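Local coordinates for protein MOSUB1, transcription cofactor (Magnaporthe oryzae, PDB 4AGH) that binds single-stranded DNA and, as a member of the PC4 family, probably acts in the nucleus as a transcriptional coactivator, at residues Gln40-Ala43 with Glu44-Phe48; Leu89-Asp92 with Gln93-Phe97; Lys99-Pro102 with Ala103-Glu107. All coordinates share one frame; numbering follows the deposited sequence.

Contact 1 (Gln40-Ala43 with Glu44-Phe48); sequences QVDA and EGNPF
The ring of Phe48 lies against Gln40 on one face: Gln40 CB sits 3.5 Å from Phe48 CE1, and the glutamine amide continues on that side just outside the rim near Phe48 CZ, its plane turned 36° from the ring. At the ring edge, in its plane, come Val41 C and the backbone N of Asp42, while Asp42 CB approaches Phe48 CD1 from the side of the ring away from Gln40. A first torsion of 77° folds the ring back over the opposite strand. Gln40 and Phe48 form an antiparallel hydrogen-bonded pair, with Gln40 N to Phe48 O at 2.9 Å and Phe48 N to Gln40 O at 2.8 Å. Asp42 organises the turn. Its OD1 takes Glu44 N and Asn46 N, each at 2.9 Å, from opposite faces of the carboxylate, and its OD2 accepts hydrogen bonds from two waters, one also donating to Pro47 O, the other joining Glu44 OE1 and Asn46 ND2. A short acceptor side chain suits the first position of this type I turn, closed by Gly45 N on Asp42 O at 3.0 Å. Gly45, at a positive phi of 83°, has no CB to jam against the preceding carbonyl. The hairpin edges the antiparallel sheet: Pro47 bonds through its backbone to Ile59 of strand 55-62, Arg56 makes a cation-pi contact with Phe48, and Gln40 NE2 is hydrogen-bonded to Glu50 OE2.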
ATOM      1  N   GLN A  40      10.198   7.266  12.007  1.00 31.45           N
ATOM      2  CA  GLN A  40      11.615   7.013  12.265  1.00 32.80           C
ATOM      3  C   GLN A  40      12.425   7.284  10.999  1.00 27.31           C
ATOM      4  O   GLN A  40      11.864   7.552   9.946  1.00 30.09           O
ATOM      5  CB  GLN A  40      11.831   5.563  12.703  1.00 43.65           C
ATOM      6  CG  GLN A  40      10.982   5.102  13.884  1.00 50.30           C
ATOM      7  CD  GLN A  40      11.191   3.629  14.207  1.00 52.53           C
ATOM      8  OE1 GLN A  40      12.287   3.217  14.594  1.00 58.09           O
ATOM      9  NE2 GLN A  40      10.140   2.826  14.037  1.00 39.11           N
ATOM     10  N   VAL A  41      13.747   7.214  11.112  1.00 32.41           N
ATOM     11  CA  VAL A  41      14.625   7.392   9.960  1.00 26.90           C
ATOM     12  C   VAL A  41      15.394   6.097   9.722  1.00 27.78           C
ATOM     13  O   VAL A  41      16.050   5.585  10.630  1.00 30.61           O
ATOM     14  CB  VAL A  41      15.612   8.560  10.179  1.00 35.12           C
ATOM     15  CG1 VAL A  41      16.655   8.600   9.067  1.00 34.48           C
ATOM     16  CG2 VAL A  41      14.860   9.885  10.265  1.00 39.36           C
ATOM     17  N   ASP A  42      15.320   5.558   8.511  1.00 28.24           N
ATOM     18  CA  ASP A  42      15.928   4.249   8.255  1.00 28.80           C
ATOM     19  C   ASP A  42      17.418   4.357   7.934  1.00 31.08           C
ATOM     20  O   ASP A  42      18.000   5.439   8.012  1.00 28.67           O
ATOM     21  CB  ASP A  42      15.170   3.485   7.164  1.00 26.84           C
ATOM     22  CG  ASP A  42      15.194   4.191   5.820  1.00 24.05           C
ATOM     23  OD1 ASP A  42      16.113   4.989   5.575  1.00 26.91           O
ATOM     24  OD2 ASP A  42      14.300   3.919   4.993  1.00 27.50           O
ATOM     25  N   ALA A  43      18.039   3.232   7.588  1.00 30.80           N
ATOM     26  CA  ALA A  43      19.483   3.206   7.353  1.00 37.56           C
ATOM     27  C   ALA A  43      19.897   4.055   6.153  1.00 33.33           C
ATOM     28  O   ALA A  43      21.058   4.420   6.025  1.00 36.54           O
ATOM     29  CB  ALA A  43      19.974   1.764   7.188  1.00 40.12           C
ATOM     30  N   GLU A  44      18.947   4.355   5.270  1.00 31.11           N
ATOM     31  CA  GLU A  44      19.236   5.162   4.090  1.00 32.16           C
ATOM     32  C   GLU A  44      18.963   6.646   4.309  1.00 30.93           C
ATOM     33  O   GLU A  44      19.193   7.460   3.413  1.00 30.34           O
ATOM     34  CB  GLU A  44      18.452   4.668   2.873  1.00 30.63           C
ATOM     35  CG  GLU A  44      19.016   3.419   2.226  1.00 50.27           C
ATOM     36  CD  GLU A  44      18.533   2.148   2.894  1.00 66.65           C
ATOM     37  OE1 GLU A  44      17.320   2.062   3.199  1.00 61.81           O
ATOM     38  OE2 GLU A  44      19.358   1.231   3.109  1.00 74.39           O
ATOM     39  N   GLY A  45      18.472   6.989   5.493  1.00 25.72           N
ATOM     40  CA  GLY A  45      18.187   8.375   5.812  1.00 23.73           C
ATOM     41  C   GLY A  45      16.839   8.833   5.289  1.00 22.55           C
ATOM     42  O   GLY A  45      16.658  10.013   5.007  1.00 22.75           O
ATOM     43  N   ASN A  46      15.899   7.892   5.165  1.00 20.87           N
ATOM     44  CA  ASN A  46      14.536   8.179   4.743  1.00 21.77           C
ATOM     45  C   ASN A  46      13.542   7.905   5.873  1.00 20.85           C
ATOM     46  O   ASN A  46      13.717   6.964   6.650  1.00 21.95           O
ATOM     47  CB  ASN A  46      14.148   7.323   3.532  1.00 22.29           C
ATOM     48  CG  ASN A  46      15.025   7.590   2.330  1.00 24.08           C
ATOM     49  OD1 ASN A  46      15.320   8.737   2.014  1.00 22.45           O
ATOM     50  ND2 ASN A  46      15.453   6.525   1.655  1.00 27.67           N
ATOM     51  N   PRO A  47      12.478   8.713   5.949  1.00 17.95           N
ATOM     52  CA  PRO A  47      11.466   8.530   6.993  1.00 20.70           C
ATOM     53  C   PRO A  47      10.622   7.278   6.749  1.00 23.61           C
ATOM     54  O   PRO A  47      10.314   6.951   5.600  1.00 22.07           O
ATOM     55  CB  PRO A  47      10.598   9.792   6.864  1.00 20.15           C
ATOM     56  CG  PRO A  47      10.701  10.163   5.432  1.00 23.69           C
ATOM     57  CD  PRO A  47      12.121   9.792   5.009  1.00 20.78           C
ATOM     58  N   PHE A  48      10.259   6.588   7.826  1.00 19.62           N
ATOM     59  CA  PHE A  48       9.376   5.427   7.703  1.00 17.87           C
ATOM     60  C   PHE A  48       8.508   5.207   8.931  1.00 17.99           C
ATOM     61  O   PHE A  48       8.802   5.708  10.020  1.00 21.26           O
ATOM     62  CB  PHE A  48      10.174   4.157   7.383  1.00 17.32           C
ATOM     63  CG  PHE A  48      10.904   3.573   8.567  1.00 22.18           C
ATOM     64  CD1 PHE A  48      12.152   4.047   8.934  1.00 24.40           C
ATOM     65  CD2 PHE A  48      10.347   2.528   9.296  1.00 22.63           C
ATOM     66  CE1 PHE A  48      12.831   3.495  10.014  1.00 30.16           C
ATOM     67  CE2 PHE A  48      11.022   1.971  10.378  1.00 23.51           C
ATOM     68  CZ  PHE A  48      12.264   2.454  10.738  1.00 27.80           C
TER
HETATM   69  O   HOH W   1      11.793   4.916   4.273  1.00 20.79           O
HETATM   70  O   HOH W   2      14.890   3.659   2.424  1.00 27.51           O

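Contact 2 (Leu89-Asp92 with Gln93-Phe97); sequences LTVD and QYTAF
Thr90 and Gln93 exchange hydrogen bonds in both directions, the reciprocal pattern of a capping box at the start of helix 91-110. Thr90 OG1 accepts from Gln93 N at 3.1 Å, and Gln93 OE1 accepts from Thr90 N, also at 3.1 Å. The second bond is straight at the hydrogen (161°), yet Thr90 N stands well above the plane of the amide, 62° out of it. Threonine suits the N-cap because a first torsion of 66° sets OG1 between its backbone N and carbonyl carbon, facing the first turn. With CG beside its own backbone N, Gln93 points back toward the strand, and its extended chain is long enough to reach Thr90 N, laying OE1 beside Leu89 CA at 3.5 Å. Leu89, from the strand, packs loosely on the helix, its CB 4.5 Å from Tyr94 CB. The regular helical bonds begin with Tyr94 N on Thr90 O at 2.9 Å and Thr95 N on Val91 O at 2.8 Å. Within the opening turn, a water joins Asp92 OD1 to Thr95 OG1. The box thus gives a partner to Gln93 N in the first turn and ties the last strand to the helix it leads into. Arg55 of the second subunit also binds Gln93 OE1, so the same amide oxygen serves both the cap and the dimer; the arginine's positive charge would be expected to polarise the amide.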
ATOM      1  N   LEU A  89       4.934   3.233  -4.618  1.00 17.74           N
ATOM      2  CA  LEU A  89       3.899   4.002  -5.291  1.00 17.45           C
ATOM      3  C   LEU A  89       4.386   5.403  -5.632  1.00 16.26           C
ATOM      4  O   LEU A  89       5.077   6.036  -4.839  1.00 19.08           O
ATOM      5  CB  LEU A  89       2.664   4.131  -4.387  1.00 17.02           C
ATOM      6  CG  LEU A  89       2.027   2.817  -3.947  1.00 15.96           C
ATOM      7  CD1 LEU A  89       0.832   3.125  -3.049  1.00 21.59           C
ATOM      8  CD2 LEU A  89       1.616   1.992  -5.161  1.00 14.82           C
ATOM      9  N   THR A  90       4.007   5.893  -6.808  1.00 17.75           N
ATOM     10  CA  THR A  90       4.172   7.305  -7.110  1.00 16.73           C
ATOM     11  C   THR A  90       3.178   8.088  -6.265  1.00 16.11           C
ATOM     12  O   THR A  90       2.243   7.518  -5.685  1.00 17.74           O
ATOM     13  CB  THR A  90       3.868   7.600  -8.592  1.00 23.44           C
ATOM     14  OG1 THR A  90       2.482   7.356  -8.844  1.00 19.72           O
ATOM     15  CG2 THR A  90       4.710   6.710  -9.508  1.00 24.38           C
ATOM     16  N   VAL A  91       3.365   9.402  -6.206  1.00 17.92           N
ATOM     17  CA  VAL A  91       2.471  10.226  -5.419  1.00 20.09           C
ATOM     18  C   VAL A  91       1.057  10.151  -5.982  1.00 20.24           C
ATOM     19  O   VAL A  91       0.095  10.070  -5.225  1.00 21.16           O
ATOM     20  CB  VAL A  91       2.982  11.670  -5.351  1.00 23.92           C
ATOM     21  CG1 VAL A  91       1.949  12.590  -4.711  1.00 25.27           C
ATOM     22  CG2 VAL A  91       4.301  11.698  -4.575  1.00 24.05           C
ATOM     23  N   ASP A  92       0.931  10.174  -7.310  1.00 21.86           N
ATOM     24  CA  ASP A  92      -0.392  10.102  -7.941  1.00 23.49           C
ATOM     25  C   ASP A  92      -1.083   8.773  -7.652  1.00 20.22           C
ATOM     26  O   ASP A  92      -2.304   8.717  -7.477  1.00 21.25           O
ATOM     27  CB  ASP A  92      -0.292  10.316  -9.455  1.00 26.84           C
ATOM     28  CG  ASP A  92      -0.020  11.764  -9.833  1.00 38.45           C
ATOM     29  OD1 ASP A  92      -0.139  12.652  -8.963  1.00 38.29           O
ATOM     30  OD2 ASP A  92       0.304  12.012 -11.017  1.00 38.48           O
ATOM     31  N   GLN A  93      -0.311   7.693  -7.611  1.00 20.07           N
ATOM     32  CA  GLN A  93      -0.879   6.386  -7.273  1.00 18.31           C
ATOM     33  C   GLN A  93      -1.309   6.376  -5.818  1.00 20.05           C
ATOM     34  O   GLN A  93      -2.363   5.845  -5.468  1.00 18.46           O
ATOM     35  CB  GLN A  93       0.136   5.265  -7.535  1.00 17.64           C
ATOM     36  CG  GLN A  93       0.348   5.000  -9.018  1.00 19.00           C
ATOM     37  CD  GLN A  93       1.666   4.310  -9.303  1.00 18.83           C
ATOM     38  OE1 GLN A  93       2.349   3.859  -8.386  1.00 18.22           O
ATOM     39  NE2 GLN A  93       2.030   4.226 -10.582  1.00 20.30           N
ATOM     40  N   TYR A  94      -0.492   6.990  -4.969  1.00 18.39           N
ATOM     41  CA  TYR A  94      -0.810   7.058  -3.548  1.00 17.53           C
ATOM     42  C   TYR A  94      -2.079   7.885  -3.312  1.00 18.77           C
ATOM     43  O   TYR A  94      -2.956   7.470  -2.542  1.00 19.71           O
ATOM     44  CB  TYR A  94       0.368   7.624  -2.756  1.00 17.67           C
ATOM     45  CG  TYR A  94       0.068   7.897  -1.302  1.00 18.25           C
ATOM     46  CD1 TYR A  94      -0.016   6.858  -0.381  1.00 19.16           C
ATOM     47  CD2 TYR A  94      -0.109   9.194  -0.846  1.00 17.83           C
ATOM     48  CE1 TYR A  94      -0.285   7.104   0.947  1.00 17.51           C
ATOM     49  CE2 TYR A  94      -0.374   9.454   0.489  1.00 19.42           C
ATOM     50  CZ  TYR A  94      -0.459   8.408   1.380  1.00 18.82           C
ATOM     51  OH  TYR A  94      -0.725   8.663   2.704  1.00 21.83           O
ATOM     52  N   THR A  95      -2.202   9.027  -3.984  1.00 19.57           N
ATOM     53  CA  THR A  95      -3.412   9.838  -3.818  1.00 21.18           C
ATOM     54  C   THR A  95      -4.665   9.139  -4.372  1.00 25.24           C
ATOM     55  O   THR A  95      -5.758   9.289  -3.825  1.00 22.22           O
ATOM     56  CB  THR A  95      -3.253  11.261  -4.394  1.00 28.77           C
ATOM     57  OG1 THR A  95      -3.031  11.201  -5.808  1.00 31.22           O
ATOM     58  CG2 THR A  95      -2.069  11.961  -3.727  1.00 24.95           C
ATOM     59  N   ALA A  96      -4.507   8.372  -5.449  1.00 23.13           N
ATOM     60  CA  ALA A  96      -5.623   7.570  -5.967  1.00 22.44           C
ATOM     61  C   ALA A  96      -6.020   6.494  -4.967  1.00 22.51           C
ATOM     62  O   ALA A  96      -7.200   6.190  -4.795  1.00 24.06           O
ATOM     63  CB  ALA A  96      -5.260   6.945  -7.310  1.00 24.20           C
ATOM     64  N   PHE A  97      -5.025   5.901  -4.312  1.00 19.16           N
ATOM     65  CA  PHE A  97      -5.280   4.970  -3.222  1.00 19.06           C
ATOM     66  C   PHE A  97      -6.056   5.663  -2.098  1.00 20.07           C
ATOM     67  O   PHE A  97      -7.051   5.137  -1.601  1.00 18.69           O
ATOM     68  CB  PHE A  97      -3.963   4.385  -2.713  1.00 18.91           C
ATOM     69  CG  PHE A  97      -4.100   3.563  -1.469  1.00 23.03           C
ATOM     70  CD1 PHE A  97      -4.828   2.387  -1.471  1.00 24.38           C
ATOM     71  CD2 PHE A  97      -3.515   3.978  -0.288  1.00 40.20           C
ATOM     72  CE1 PHE A  97      -4.943   1.621  -0.324  1.00 23.90           C
ATOM     73  CE2 PHE A  97      -3.648   3.228   0.859  1.00 39.22           C
ATOM     74  CZ  PHE A  97      -4.358   2.040   0.837  1.00 36.17           C
TER
HETATM   75  O   HOH W   3      -1.422  13.361  -6.646  1.00 32.68           O

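Contact 3 (Lys99-Pro102 with Ala103-Glu107); sequences KAIP and AINAE
Ile101 and Asn105 stand one turn apart on helix 91-110, their side chains passing each other at a slant. The methyl CG2 of Ile101, anti to its own backbone N, leans toward the next turn and meets Asn105 ND2 at 3.4 Å. Asn105 folds back along the helix, its CG beside its own backbone N (chi1 -69°), which brings CG within 3.1 Å of Ile101 O and lays the amide by the isoleucine. No bond links the side-chain oxygen to that carbonyl, since both are acceptors; Asn105 OD1 instead takes the hydroxyl of Tyr94 of the second subunit.

The second pair, Ala100 and Ile104, is apolar. Ile104 sends its longer branch back toward the preceding turn, where CG1 comes close to Ala100 O and CD1 meets Ala100 CB at 4.0 Å. The methyl of Ala100 lets the end of the isoleucine chain settle beside it, and Ile104 also packs on Tyr94 of the second subunit.

Pro102 has no N-H to offer the turn before it, and the helix kinks there. The neighbouring backbone bonds remain regular: Ile104 N to Ala100 O and Asn105 N to Ile101 O (2.7 Å) span the proline, and Ala106 N is bonded to Pro102 O. A water donates to Lys99 O at 2.8 Å and accepts from Ala103 N, joining the backbone on either side of the proline in sequence.

Ile101 meets Ile101 of the second subunit, so the turn combines apolar packing across the dimer with a directed polar bond from Tyr94 of the second subunit. The buried carbonyl oxygen of the Asn105 side chain is satisfied by that tyrosine hydroxyl, which would favour one rotation of the amide over its flipped form.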
ATOM      1  N   LYS A  99      -8.108   8.053  -2.321  1.00 21.18           N
ATOM      2  CA  LYS A  99      -9.475   8.314  -2.757  1.00 25.27           C
ATOM      3  C   LYS A  99     -10.317   7.041  -2.701  1.00 23.14           C
ATOM      4  O   LYS A  99     -11.537   7.103  -2.520  1.00 25.92           O
ATOM      5  CB  LYS A  99      -9.497   8.897  -4.169  1.00 31.23           C
ATOM      6  CG  LYS A  99      -8.816  10.254  -4.297  1.00 46.87           C
ATOM      7  CD  LYS A  99      -9.206  10.953  -5.598  1.00 63.61           C
ATOM      8  CE  LYS A  99      -8.288  12.135  -5.899  1.00 70.62           C
ATOM      9  NZ  LYS A  99      -6.916  11.701  -6.296  1.00 74.03           N
ATOM     10  N   ALA A 100      -9.660   5.891  -2.842  1.00 21.09           N
ATOM     11  CA  ALA A 100     -10.346   4.593  -2.788  1.00 25.52           C
ATOM     12  C   ALA A 100     -10.570   4.067  -1.365  1.00 20.03           C
ATOM     13  O   ALA A 100     -11.376   3.167  -1.155  1.00 21.42           O
ATOM     14  CB  ALA A 100      -9.570   3.551  -3.592  1.00 23.48           C
ATOM     15  N   ILE A 101      -9.848   4.616  -0.397  1.00 20.15           N
ATOM     16  CA  ILE A 101      -9.892   4.113   0.974  1.00 18.34           C
ATOM     17  C   ILE A 101     -11.308   4.056   1.598  1.00 20.66           C
ATOM     18  O   ILE A 101     -11.657   3.074   2.241  1.00 21.67           O
ATOM     19  CB  ILE A 101      -8.889   4.863   1.877  1.00 21.45           C
ATOM     20  CG1 ILE A 101      -7.470   4.326   1.633  1.00 23.57           C
ATOM     21  CG2 ILE A 101      -9.260   4.715   3.337  1.00 23.69           C
ATOM     22  CD1 ILE A 101      -6.395   5.088   2.391  1.00 26.56           C
ATOM     23  N   PRO A 102     -12.128   5.098   1.405  1.00 21.40           N
ATOM     24  CA  PRO A 102     -13.481   4.952   1.964  1.00 21.55           C
ATOM     25  C   PRO A 102     -14.224   3.716   1.434  1.00 22.93           C
ATOM     26  O   PRO A 102     -14.917   3.039   2.197  1.00 23.78           O
ATOM     27  CB  PRO A 102     -14.173   6.249   1.527  1.00 28.37           C
ATOM     28  CG  PRO A 102     -13.044   7.253   1.486  1.00 31.07           C
ATOM     29  CD  PRO A 102     -11.863   6.473   0.943  1.00 22.22           C
ATOM     30  N   ALA A 103     -14.071   3.413   0.147  1.00 23.24           N
ATOM     31  CA  ALA A 103     -14.745   2.253  -0.440  1.00 24.37           C
ATOM     32  C   ALA A 103     -14.112   0.944   0.028  1.00 22.51           C
ATOM     33  O   ALA A 103     -14.808  -0.053   0.257  1.00 21.71           O
ATOM     34  CB  ALA A 103     -14.730   2.336  -1.964  1.00 27.43           C
ATOM     35  N   ILE A 104     -12.791   0.945   0.156  1.00 18.23           N
ATOM     36  CA  ILE A 104     -12.069  -0.218   0.665  1.00 18.90           C
ATOM     37  C   ILE A 104     -12.502  -0.489   2.096  1.00 21.41           C
ATOM     38  O   ILE A 104     -12.791  -1.632   2.464  1.00 19.21           O
ATOM     39  CB  ILE A 104     -10.553   0.030   0.659  1.00 19.76           C
ATOM     40  CG1 ILE A 104     -10.049   0.105  -0.781  1.00 17.74           C
ATOM     41  CG2 ILE A 104      -9.826  -1.073   1.440  1.00 19.64           C
ATOM     42  CD1 ILE A 104      -8.658   0.733  -0.890  1.00 18.12           C
ATOM     43  N   ASN A 105     -12.563   0.572   2.895  1.00 21.72           N
ATOM     44  CA  ASN A 105     -13.004   0.457   4.283  1.00 20.96           C
ATOM     45  C   ASN A 105     -14.424  -0.095   4.382  1.00 19.46           C
ATOM     46  O   ASN A 105     -14.702  -0.930   5.240  1.00 20.39           O
ATOM     47  CB  ASN A 105     -12.928   1.803   5.022  1.00 19.99           C
ATOM     48  CG  ASN A 105     -11.505   2.267   5.258  1.00 21.09           C
ATOM     49  OD1 ASN A 105     -10.547   1.542   4.983  1.00 21.20           O
ATOM     50  ND2 ASN A 105     -11.361   3.482   5.777  1.00 26.19           N
ATOM     51  N   ALA A 106     -15.314   0.373   3.513  1.00 19.04           N
ATOM     52  CA  ALA A 106     -16.708  -0.084   3.557  1.00 22.57           C
ATOM     53  C   ALA A 106     -16.783  -1.575   3.247  1.00 23.78           C
ATOM     54  O   ALA A 106     -17.568  -2.314   3.847  1.00 21.94           O
ATOM     55  CB  ALA A 106     -17.574   0.705   2.589  1.00 24.06           C
ATOM     56  N   GLU A 107     -15.976  -2.018   2.288  1.00 17.23           N
ATOM     57  CA  GLU A 107     -15.936  -3.434   1.941  1.00 18.63           C
ATOM     58  C   GLU A 107     -15.427  -4.257   3.130  1.00 19.45           C
ATOM     59  O   GLU A 107     -15.972  -5.318   3.444  1.00 19.24           O
ATOM     60  CB  GLU A 107     -15.033  -3.668   0.725  1.00 18.33           C
ATOM     61  CG  GLU A 107     -14.839  -5.150   0.396  1.00 22.97           C
ATOM     62  CD  GLU A 107     -16.050  -5.802  -0.265  1.00 28.86           C
ATOM     63  OE1 GLU A 107     -16.852  -5.101  -0.917  1.00 34.21           O
ATOM     64  OE2 GLU A 107     -16.196  -7.031  -0.137  1.00 28.58           O
TER
HETATM   65  O   HOH W   4     -13.735   5.465  -2.097  1.00 26.72           O

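How the contacts relate
Contact 1 is a surface hairpin; contacts 2 and 3, partly buried, share helix 91-110, one at its start and the other across and beyond its middle. These two touch, Phe97 CE1 lying 3.9 Å from Ile104 CD1, and meet again across the dimer, where a residue of contact 2 is hydrogen-bonded to one of contact 3 in the second subunit. Contact 1 reaches that subunit through Pro47; its centre lies about 20 Å from that of contact 2, although both reach the same sheet, and on the opposite side of the chain's centre from contact 3. Its chemistry is carboxylate and water around a turn; contact 2 relies on side-chain capping, contact 3 on aliphatic packing beside a proline kink.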